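Local coordinates for surface protein SPB1 (PDB 4UZG) that serves as the backbone subunit of the group B streptococcus 2b pilus, probably joined to its neighbours by sortase, at residues Y19-K24 with I40-P45; I173-G178 with Q185-V190; Q197-N202 with I226-L231. One frame throughout, in Å; residues are numbered along the deposited sequence.

Overall arrangement
Three pairs of facing segments sample the interior packing of this elongated, all-β chain. Contact 1 lies by itself on one side of the chain's centre, with about 31 Å between its centre and that of contact 3 and 44 Å to that of contact 2. Contacts 2 and 3 share the prealbumin-like domain and touch, because strands 169-177 and 225-231 are neighbours in one sheet. Contacts 1 and 2 are buried, yet differ in chemistry: a Met-aromatic pair beside a carboxylate in the first, a covalently linked lysine bordered by carbon in the second. Contact 3 is only partly buried, passing from an aliphatic interior to a polar margin.

Contact 1. Residues Y19-K24 with I40-P45; sequences YTITYK and IKDTMP
Met44 reaches Tyr19 by folding twice: chi2 at -73° and chi3 at -81° curl the thioether back, although its CB does not set out toward strand 16-26. Tyr19 comes from the opposite direction. The sulfur ends up 4.6 Å from the centroid of the phenol ring, measured from Met44 SD, and 29° off the Tyr19 ring normal, which makes this an oblique Met-aromatic contact. The methyl does the closest touching, with Met44 CE 3.6 Å from Tyr19 OH and 3.8 Å from Tyr19 CE2. A flexible, polarisable thioether suits this place, since it can bend to fit a ring that also meets Tyr127, the planes of the two tyrosines being nearly parallel.

Strands 16-26 and 37-43 face each other across the interior of a β-sandwich rather than pairing edge to edge. The alternation of the strands is plain: Tyr19 and Ile21 look inward between threonines, while Ile40 and Asp42 point in and Lys41 between them points out to solvent. Ile21 and Ile40 slide past one another in opposite directions, and their branches meet at 4.1 Å, Ile21 CD1 to Ile40 CG2. Such β-branched chains fill the space between sheets and favour extended backbone.

Asp42 is the polar exception in this buried layer. Its CG stands anti to the backbone N, which brings the carboxylate inward until Asp42 OD2 is 3.5 Å from Ile21 CD1. That methyl contact offers no polar compensation, but both oxygens have partners beyond it: OD2 makes a weak hydrogen bond with Tyr127 OH, and OD1 another with Lys4 NZ. Where the strand gives way to loop, Asn90 OD1 accepts from the backbone N of Met44.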
loop_
_atom_site.group_PDB
_atom_site.type_symbol
_atom_site.label_atom_id
_atom_site.label_comp_id
_atom_site.label_asym_id
_atom_site.label_seq_id
_atom_site.Cartn_x
_atom_site.Cartn_y
_atom_site.Cartn_z
ATOM N N TYR A 19 3.479 7.934 -3.255
ATOM C CA TYR A 19 4.001 8.558 -2.056
ATOM C C TYR A 19 4.297 10.035 -2.284
ATOM O O TYR A 19 4.736 10.426 -3.372
ATOM C CB TYR A 19 5.328 7.914 -1.698
ATOM C CG TYR A 19 5.286 6.478 -1.216
ATOM C CD1 TYR A 19 5.149 6.194 0.125
ATOM C CD2 TYR A 19 5.441 5.414 -2.085
ATOM C CE1 TYR A 19 5.195 4.900 0.606
ATOM C CE2 TYR A 19 5.474 4.099 -1.619
ATOM C CZ TYR A 19 5.355 3.841 -0.277
ATOM O OH TYR A 19 5.441 2.535 0.137
ATOM N N THR A 20 4.100 10.833 -1.240
ATOM C CA THR A 20 4.462 12.236 -1.237
ATOM C C THR A 20 5.255 12.557 0.025
ATOM O O THR A 20 4.788 12.280 1.131
ATOM C CB THR A 20 3.221 13.151 -1.303
ATOM O OG1 THR A 20 2.463 12.821 -2.476
ATOM C CG2 THR A 20 3.622 14.615 -1.395
ATOM N N ILE A 21 6.445 13.125 -0.162
ATOM C CA ILE A 21 7.261 13.628 0.938
ATOM C C ILE A 21 7.217 15.148 0.844
ATOM O O ILE A 21 7.515 15.709 -0.210
ATOM C CB ILE A 21 8.722 13.174 0.807
ATOM C CG1 ILE A 21 8.823 11.651 0.833
ATOM C CG2 ILE A 21 9.560 13.822 1.910
ATOM C CD1 ILE A 21 10.163 11.154 0.294
ATOM N N THR A 22 6.866 15.816 1.928
ATOM C CA THR A 22 6.722 17.278 1.972
ATOM C C THR A 22 7.588 17.823 3.110
ATOM O O THR A 22 7.508 17.309 4.240
ATOM C CB THR A 22 5.207 17.678 2.175
ATOM O OG1 THR A 22 4.408 17.104 1.118
ATOM C CG2 THR A 22 5.000 19.182 2.203
ATOM N N TYR A 23 8.375 18.864 2.830
ATOM C CA TYR A 23 9.201 19.528 3.825
ATOM C C TYR A 23 8.993 21.019 3.643
ATOM O O TYR A 23 9.354 21.588 2.625
ATOM C CB TYR A 23 10.651 19.160 3.598
ATOM C CG TYR A 23 11.634 19.785 4.550
ATOM C CD1 TYR A 23 11.906 19.201 5.775
ATOM C CD2 TYR A 23 12.374 20.892 4.168
ATOM C CE1 TYR A 23 12.857 19.719 6.616
ATOM C CE2 TYR A 23 13.332 21.439 5.007
ATOM C CZ TYR A 23 13.562 20.847 6.229
ATOM O OH TYR A 23 14.527 21.370 7.052
ATOM N N LYS A 24 8.407 21.649 4.647
ATOM C CA LYS A 24 7.958 23.027 4.541
ATOM C C LYS A 24 8.929 24.050 5.049
ATOM O O LYS A 24 8.688 25.258 4.926
ATOM C CB LYS A 24 6.634 23.199 5.262
ATOM C CG LYS A 24 5.468 22.507 4.570
ATOM C CD LYS A 24 4.204 23.308 4.909
ATOM C CE LYS A 24 2.910 22.572 4.764
ATOM N NZ LYS A 24 2.850 21.449 5.715
ATOM N N ILE A 40 17.362 14.370 1.052
ATOM C CA ILE A 40 16.172 13.578 1.329
ATOM C C ILE A 40 16.573 12.114 1.201
ATOM O O ILE A 40 16.969 11.663 0.130
ATOM C CB ILE A 40 15.060 13.901 0.311
ATOM C CG1 ILE A 40 14.687 15.385 0.380
ATOM C CG2 ILE A 40 13.843 13.004 0.553
ATOM C CD1 ILE A 40 15.302 16.236 -0.724
ATOM N N LYS A 41 16.468 11.376 2.302
ATOM C CA LYS A 41 16.824 9.959 2.323
ATOM C C LYS A 41 15.594 9.153 2.651
ATOM O O LYS A 41 14.924 9.427 3.637
ATOM C CB LYS A 41 17.883 9.677 3.381
ATOM C CG LYS A 41 19.254 10.111 2.995
ATOM C CD LYS A 41 20.298 9.746 4.036
ATOM C CE LYS A 41 21.684 10.229 3.615
ATOM N NZ LYS A 41 22.723 9.795 4.595
ATOM N N ASP A 42 15.286 8.144 1.843
ATOM C CA ASP A 42 14.058 7.352 2.036
ATOM C C ASP A 42 14.439 5.892 2.114
ATOM O O ASP A 42 15.022 5.334 1.171
ATOM C CB ASP A 42 13.133 7.613 0.856
ATOM C CG ASP A 42 11.750 7.053 1.047
ATOM O OD1 ASP A 42 11.576 5.975 1.624
ATOM O OD2 ASP A 42 10.783 7.691 0.540
ATOM N N THR A 43 14.149 5.287 3.266
ATOM C CA THR A 43 14.365 3.862 3.460
ATOM C C THR A 43 12.989 3.187 3.333
ATOM O O THR A 43 12.113 3.378 4.173
ATOM C CB THR A 43 14.972 3.562 4.828
ATOM O OG1 THR A 43 16.181 4.303 4.984
ATOM C CG2 THR A 43 15.260 2.062 4.985
ATOM N N MET A 44 12.829 2.436 2.253
ATOM C CA MET A 44 11.586 1.747 1.937
ATOM C C MET A 44 11.523 0.423 2.679
ATOM O O MET A 44 12.541 -0.091 3.143
ATOM C CB MET A 44 11.542 1.524 0.434
ATOM C CG MET A 44 11.201 2.772 -0.356
ATOM S SD MET A 44 9.449 3.223 -0.193
ATOM C CE MET A 44 8.710 2.117 -1.383
ATOM N N PRO A 45 10.327 -0.175 2.750
ATOM C CA PRO A 45 10.209 -1.579 3.154
ATOM C C PRO A 45 10.997 -2.451 2.181
ATOM O O PRO A 45 11.486 -2.012 1.142
ATOM C CB PRO A 45 8.716 -1.871 3.017
ATOM C CG PRO A 45 8.065 -0.698 2.658
ATOM C CD PRO A 45 9.034 0.361 2.311
#

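Contact 2. Residues I173-G178 with Q185-V190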
loop_
_atom_site.group_PDB
_atom_site.type_symbol
_atom_site.label_atom_id
_atom_site.label_comp_id
_atom_site.label_asym_id
_atom_site.label_seq_id
_atom_site.Cartn_x
_atom_site.Cartn_y
_atom_site.Cartn_z
ATOM N N ILE A 173 -12.528 -16.880 5.083
ATOM C CA ILE A 173 -13.833 -17.490 4.884
ATOM C C ILE A 173 -13.897 -18.794 5.650
ATOM O O ILE A 173 -13.013 -19.630 5.502
ATOM C CB ILE A 173 -14.068 -17.791 3.390
ATOM C CG1 ILE A 173 -13.900 -16.555 2.511
ATOM C CG2 ILE A 173 -15.453 -18.404 3.181
ATOM C CD1 ILE A 173 -13.696 -16.885 1.008
ATOM N N LYS A 174 -14.941 -18.974 6.453
ATOM C CA LYS A 174 -15.199 -20.251 7.104
ATOM C C LYS A 174 -16.483 -20.829 6.565
ATOM O O LYS A 174 -17.532 -20.211 6.622
ATOM C CB LYS A 174 -15.314 -20.141 8.615
ATOM C CG LYS A 174 -15.514 -21.531 9.269
ATOM C CD LYS A 174 -15.409 -21.522 10.791
ATOM C CE LYS A 174 -16.528 -20.721 11.432
ATOM N NZ LYS A 174 -16.344 -20.532 12.906
ATOM N N LYS A 175 -16.389 -22.042 6.059
ATOM C CA LYS A 175 -17.526 -22.739 5.483
ATOM C C LYS A 175 -18.051 -23.754 6.488
ATOM O O LYS A 175 -17.269 -24.580 6.980
ATOM C CB LYS A 175 -17.059 -23.473 4.229
ATOM C CG LYS A 175 -18.143 -24.117 3.451
ATOM C CD LYS A 175 -19.035 -22.980 2.986
ATOM C CE LYS A 175 -20.183 -23.406 2.183
ATOM N NZ LYS A 175 -21.128 -24.259 2.937
ATOM N N ILE A 176 -19.344 -23.693 6.779
ATOM C CA ILE A 176 -19.960 -24.600 7.727
ATOM C C ILE A 176 -21.262 -25.187 7.192
ATOM O O ILE A 176 -21.853 -24.700 6.237
ATOM C CB ILE A 176 -20.231 -23.914 9.093
ATOM C CG1 ILE A 176 -21.350 -22.858 8.993
ATOM C CG2 ILE A 176 -18.943 -23.364 9.700
ATOM C CD1 ILE A 176 -21.807 -22.342 10.329
ATOM N N ASP A 177 -21.689 -26.255 7.849
ATOM C CA ASP A 177 -23.052 -26.777 7.721
ATOM C C ASP A 177 -23.975 -25.877 8.560
ATOM O O ASP A 177 -23.730 -25.677 9.746
ATOM C CB ASP A 177 -23.041 -28.222 8.252
ATOM C CG ASP A 177 -24.377 -28.912 8.189
ATOM O OD1 ASP A 177 -25.388 -28.372 8.678
ATOM O OD2 ASP A 177 -24.367 -30.064 7.722
ATOM N N GLY A 178 -25.011 -25.314 7.947
ATOM C CA GLY A 178 -25.875 -24.379 8.646
ATOM C C GLY A 178 -26.610 -24.968 9.837
ATOM O O GLY A 178 -27.029 -24.248 10.737
ATOM N N GLN A 185 -14.800 -28.981 4.472
ATOM C CA GLN A 185 -13.757 -28.926 3.473
ATOM C C GLN A 185 -14.326 -29.114 2.074
ATOM O O GLN A 185 -15.420 -29.683 1.889
ATOM C CB GLN A 185 -12.719 -30.012 3.759
ATOM C CG GLN A 185 -13.222 -31.412 3.435
ATOM C CD GLN A 185 -12.215 -32.446 3.665
ATOM O OE1 GLN A 185 -11.554 -32.469 4.703
ATOM N NE2 GLN A 185 -12.076 -33.343 2.699
ATOM N N GLY A 186 -13.555 -28.692 1.082
ATOM C CA GLY A 186 -13.832 -29.056 -0.289
ATOM C C GLY A 186 -14.786 -28.162 -1.043
ATOM O O GLY A 186 -15.025 -28.419 -2.221
ATOM N N ALA A 187 -15.344 -27.130 -0.407
ATOM C CA ALA A 187 -16.159 -26.164 -1.150
ATOM C C ALA A 187 -15.234 -25.293 -1.989
ATOM O O ALA A 187 -14.133 -24.971 -1.551
ATOM C CB ALA A 187 -16.929 -25.286 -0.195
ATOM N N ILE A 188 -15.691 -24.915 -3.180
ATOM C CA ILE A 188 -14.919 -24.064 -4.062
ATOM C C ILE A 188 -15.628 -22.722 -4.189
ATOM O O ILE A 188 -16.825 -22.679 -4.508
ATOM C CB ILE A 188 -14.703 -24.678 -5.464
ATOM C CG1 ILE A 188 -14.060 -26.066 -5.326
ATOM C CG2 ILE A 188 -13.863 -23.745 -6.347
ATOM C CD1 ILE A 188 -13.914 -26.802 -6.634
ATOM N N PHE A 189 -14.883 -21.640 -3.967
ATOM C CA PHE A 189 -15.374 -20.271 -4.119
ATOM C C PHE A 189 -14.512 -19.493 -5.082
ATOM O O PHE A 189 -13.302 -19.735 -5.217
ATOM C CB PHE A 189 -15.332 -19.539 -2.772
ATOM C CG PHE A 189 -16.410 -19.953 -1.806
ATOM C CD1 PHE A 189 -16.258 -21.086 -1.012
ATOM C CD2 PHE A 189 -17.597 -19.254 -1.713
ATOM C CE1 PHE A 189 -17.238 -21.465 -0.138
ATOM C CE2 PHE A 189 -18.584 -19.651 -0.844
ATOM C CZ PHE A 189 -18.420 -20.766 -0.066
ATOM N N VAL A 190 -15.141 -18.503 -5.702
ATOM C CA VAL A 190 -14.456 -17.391 -6.329
ATOM C C VAL A 190 -14.918 -16.105 -5.637
ATOM O O VAL A 190 -15.972 -16.078 -4.995
ATOM C CB VAL A 190 -14.687 -17.344 -7.858
ATOM C CG1 VAL A 190 -14.109 -18.585 -8.512
ATOM C CG2 VAL A 190 -16.152 -17.164 -8.228
#
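Lys175 meets Phe189 and Ala187 entirely through its hydrocarbon chain, so the contact between the segments is apolar. A bend at chi2 (63°) puts CD at the rim of the aromatic ring; the chain then runs extended through chi3, and a second bend at chi4 (64°) turns NZ alone. Lys175 CD lies in the plane of the Phe189 ring, at its edge, 3.8 Å from Phe189 CZ; Lys175 CE is 3.9 Å from the same Phe189 CZ. The two side chains cross at about a right angle. Nearer the backbone, Lys175 CG rests 4.0 Å from Ala187 CB. The short side chain of alanine fits beside the base of the lysine, whereas the broad phenylalanine fills the space farther along. Phe189 also packs on Ile226 and Glu240.

The polar interactions lie outside this packing. Lys175 NZ gives a weak hydrogen bond, 3.4 Å long, to Ile176 O within its own strand. Just beyond, Asp177 OD2 forms a salt bridge with Lys281 and a hydrogen bond with Tyr247 OH.

The third kind is covalent: Lys175 NZ is joined to CG of Asn279, on strand 273-279. Its nitrogen is thus an amide one. Lys175 is buried, and Phe189 and Ala187 pack on the methylenes that lead to the link. Glu240 touches Lys175 as well, consistent with the acidic residue that accompanies such links in related pilins. A buried Lys-Asn pair joining two neighbouring strands of a prealbumin-like domain is the intramolecular isopeptide bond characteristic of Gram-positive pilus subunits.

Contact 3. Residues Q197-N202 with I226-L231; sequences QFLNFN and ITITGL. With EDO (1,2-ethanediol), chain C.
Leu199 and Ile228 make the buried aliphatic part of this contact, reaching toward each other tip to tip until Leu199 CD2 is 3.9 Å from Ile228 CG2. The first torsion of Ile228 directs its branch there, with CG2 anti to the backbone N. Branched aliphatic chains suit this interior, where Tyr218 packs against both of them. Val207, part of a calcium site, lies against Leu199, whose side chain is about 8 Å from a bound calcium ion.

Phe201 continues the close packing and takes the contact from interior to margin. Its ring presents an edge to strand 225-231, and Thr229 O sits in the ring plane, 3.2 Å from Phe201 CE2 and 3.5 Å from Phe201 CZ. The slightly positive C-H edge of a phenyl ring is a reasonable neighbour for a carbonyl oxygen. On the same rim Ile228 CG2 is more distant, 4.4 Å from Phe201 CD2.

Within the prealbumin-like fold, this packs the short strand 198-200 and the turn after it against strand 225-231, at the edge of its sheet. That strand carries a G1 β-bulge, in which Gly230 and Leu231 both face Gly169. Glycine suits the bulge because its backbone has a positive phi (114°), and having no side chain it leaves room for the ring of Phe201.

The solvent side is polar, with Phe201 and Thr229 both partly exposed. Thr229 N has a small-molecule partner, donating a nearly straight hydrogen bond, 2.9 Å and 174°, to O1 of a 1,2-ethanediol that probably came from the crystallisation liquor, while Thr229 OG1 is hydrogen-bonded to Gln170 NE2. Phe201 sits inside an Asx turn, in which Asn202 N donates to Asn200 OD1 over 2.9 Å from above the carbonyl plane; Asn200 ND2 is hydrogen-bonded to Asn214 O.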
loop_
_atom_site.group_PDB
_atom_site.type_symbol
_atom_site.label_atom_id
_atom_site.label_comp_id
_atom_site.label_asym_id
_atom_site.label_seq_id
_atom_site.Cartn_x
_atom_site.Cartn_y
_atom_site.Cartn_z
ATOM N N GLN A 197 -16.709 -8.048 -11.499
ATOM C CA GLN A 197 -15.511 -8.768 -11.894
ATOM C C GLN A 197 -15.090 -9.776 -10.850
ATOM O O GLN A 197 -15.493 -9.688 -9.685
ATOM C CB GLN A 197 -14.364 -7.795 -12.152
ATOM C CG GLN A 197 -14.647 -6.791 -13.258
ATOM C CD GLN A 197 -13.835 -5.543 -13.104
ATOM O OE1 GLN A 197 -13.838 -4.898 -12.054
ATOM N NE2 GLN A 197 -13.086 -5.215 -14.143
ATOM N N PHE A 198 -14.238 -10.701 -11.277
ATOM C CA PHE A 198 -13.827 -11.836 -10.471
ATOM C C PHE A 198 -12.323 -11.820 -10.257
ATOM O O PHE A 198 -11.535 -11.499 -11.153
ATOM C CB PHE A 198 -14.235 -13.156 -11.131
ATOM C CG PHE A 198 -15.714 -13.288 -11.248
ATOM C CD1 PHE A 198 -16.403 -12.641 -12.265
ATOM C CD2 PHE A 198 -16.440 -13.985 -10.291
ATOM C CE1 PHE A 198 -17.793 -12.710 -12.348
ATOM C CE2 PHE A 198 -17.843 -14.068 -10.375
ATOM C CZ PHE A 198 -18.505 -13.421 -11.405
ATOM N N LEU A 199 -11.907 -12.180 -9.048
ATOM C CA LEU A 199 -10.507 -12.146 -8.651
ATOM C C LEU A 199 -9.679 -13.209 -9.333
ATOM O O LEU A 199 -9.978 -14.417 -9.236
ATOM C CB LEU A 199 -10.415 -12.364 -7.140
ATOM C CG LEU A 199 -9.010 -12.517 -6.551
ATOM C CD1 LEU A 199 -8.207 -11.237 -6.745
ATOM C CD2 LEU A 199 -9.107 -12.899 -5.076
ATOM N N ASN A 200 -8.611 -12.775 -9.993
ATOM C CA ASN A 200 -7.533 -13.642 -10.435
ATOM C C ASN A 200 -6.303 -13.227 -9.628
ATOM O O ASN A 200 -5.818 -12.092 -9.767
ATOM C CB ASN A 200 -7.257 -13.515 -11.924
ATOM C CG ASN A 200 -6.058 -14.373 -12.344
ATOM O OD1 ASN A 200 -4.989 -14.318 -11.775
ATOM N ND2 ASN A 200 -6.283 -15.258 -13.282
ATOM N N PHE A 201 -5.832 -14.125 -8.782
ATOM C CA PHE A 201 -4.690 -13.869 -7.914
ATOM C C PHE A 201 -3.590 -14.896 -8.228
ATOM O O PHE A 201 -2.766 -15.254 -7.378
ATOM C CB PHE A 201 -5.097 -13.916 -6.434
ATOM C CG PHE A 201 -4.330 -12.991 -5.491
ATOM C CD1 PHE A 201 -3.123 -12.386 -5.840
ATOM C CD2 PHE A 201 -4.835 -12.765 -4.222
ATOM C CE1 PHE A 201 -2.449 -11.599 -4.918
ATOM C CE2 PHE A 201 -4.169 -11.971 -3.310
ATOM C CZ PHE A 201 -2.982 -11.382 -3.662
ATOM N N ASN A 202 -3.548 -15.341 -9.482
ATOM C CA ASN A 202 -2.550 -16.334 -9.860
ATOM C C ASN A 202 -1.130 -15.782 -9.865
ATOM O O ASN A 202 -0.183 -16.514 -9.579
ATOM C CB ASN A 202 -2.905 -16.955 -11.185
ATOM C CG ASN A 202 -4.196 -17.764 -11.105
ATOM O OD1 ASN A 202 -4.711 -18.107 -10.019
ATOM N ND2 ASN A 202 -4.739 -18.062 -12.255
ATOM N N ILE A 226 -10.807 -20.701 3.864
ATOM C CA ILE A 226 -10.052 -20.069 2.782
ATOM C C ILE A 226 -9.542 -18.739 3.320
ATOM O O ILE A 226 -10.322 -17.975 3.900
ATOM C CB ILE A 226 -10.960 -19.763 1.570
ATOM C CG1 ILE A 226 -11.408 -21.053 0.880
ATOM C CG2 ILE A 226 -10.251 -18.846 0.550
ATOM C CD1 ILE A 226 -12.636 -20.875 0.014
ATOM N N THR A 227 -8.266 -18.428 3.069
ATOM C CA THR A 227 -7.733 -17.107 3.391
ATOM C C THR A 227 -7.332 -16.401 2.113
ATOM O O THR A 227 -6.545 -16.929 1.324
ATOM C CB THR A 227 -6.534 -17.215 4.356
ATOM O OG1 THR A 227 -6.920 -17.953 5.514
ATOM C CG2 THR A 227 -6.065 -15.848 4.789
ATOM N N ILE A 228 -7.840 -15.185 1.919
ATOM C CA ILE A 228 -7.452 -14.326 0.799
ATOM C C ILE A 228 -6.833 -13.080 1.398
ATOM O O ILE A 228 -7.507 -12.314 2.085
ATOM C CB ILE A 228 -8.643 -13.976 -0.125
ATOM C CG1 ILE A 228 -9.368 -15.248 -0.601
ATOM C CG2 ILE A 228 -8.132 -13.145 -1.288
ATOM C CD1 ILE A 228 -10.619 -14.986 -1.417
ATOM N N THR A 229 -5.534 -12.894 1.168
ATOM C CA THR A 229 -4.777 -11.813 1.797
ATOM C C THR A 229 -4.301 -10.839 0.747
ATOM O O THR A 229 -3.671 -11.234 -0.229
ATOM C CB THR A 229 -3.562 -12.394 2.538
ATOM O OG1 THR A 229 -4.009 -13.409 3.436
ATOM C CG2 THR A 229 -2.792 -11.309 3.281
ATOM N N GLY A 230 -4.557 -9.555 0.972
ATOM C CA GLY A 230 -4.003 -8.524 0.117
ATOM C C GLY A 230 -4.999 -7.722 -0.705
ATOM O O GLY A 230 -4.707 -7.386 -1.853
ATOM N N LEU A 231 -6.144 -7.389 -0.120
ATOM C CA LEU A 231 -7.232 -6.721 -0.825
ATOM C C LEU A 231 -7.468 -5.312 -0.259
ATOM O O LEU A 231 -7.457 -5.071 0.941
ATOM C CB LEU A 231 -8.539 -7.504 -0.646
ATOM C CG LEU A 231 -8.560 -8.884 -1.291
ATOM C CD1 LEU A 231 -9.748 -9.665 -0.785
ATOM C CD2 LEU A 231 -8.592 -8.764 -2.791
HETATM C C1 EDO C . -3.724 -15.977 0.212
HETATM O O1 EDO C . -4.105 -14.784 -0.461
HETATM C C2 EDO C . -2.252 -16.270 -0.024
HETATM O O2 EDO C . -1.473 -15.250 0.608
#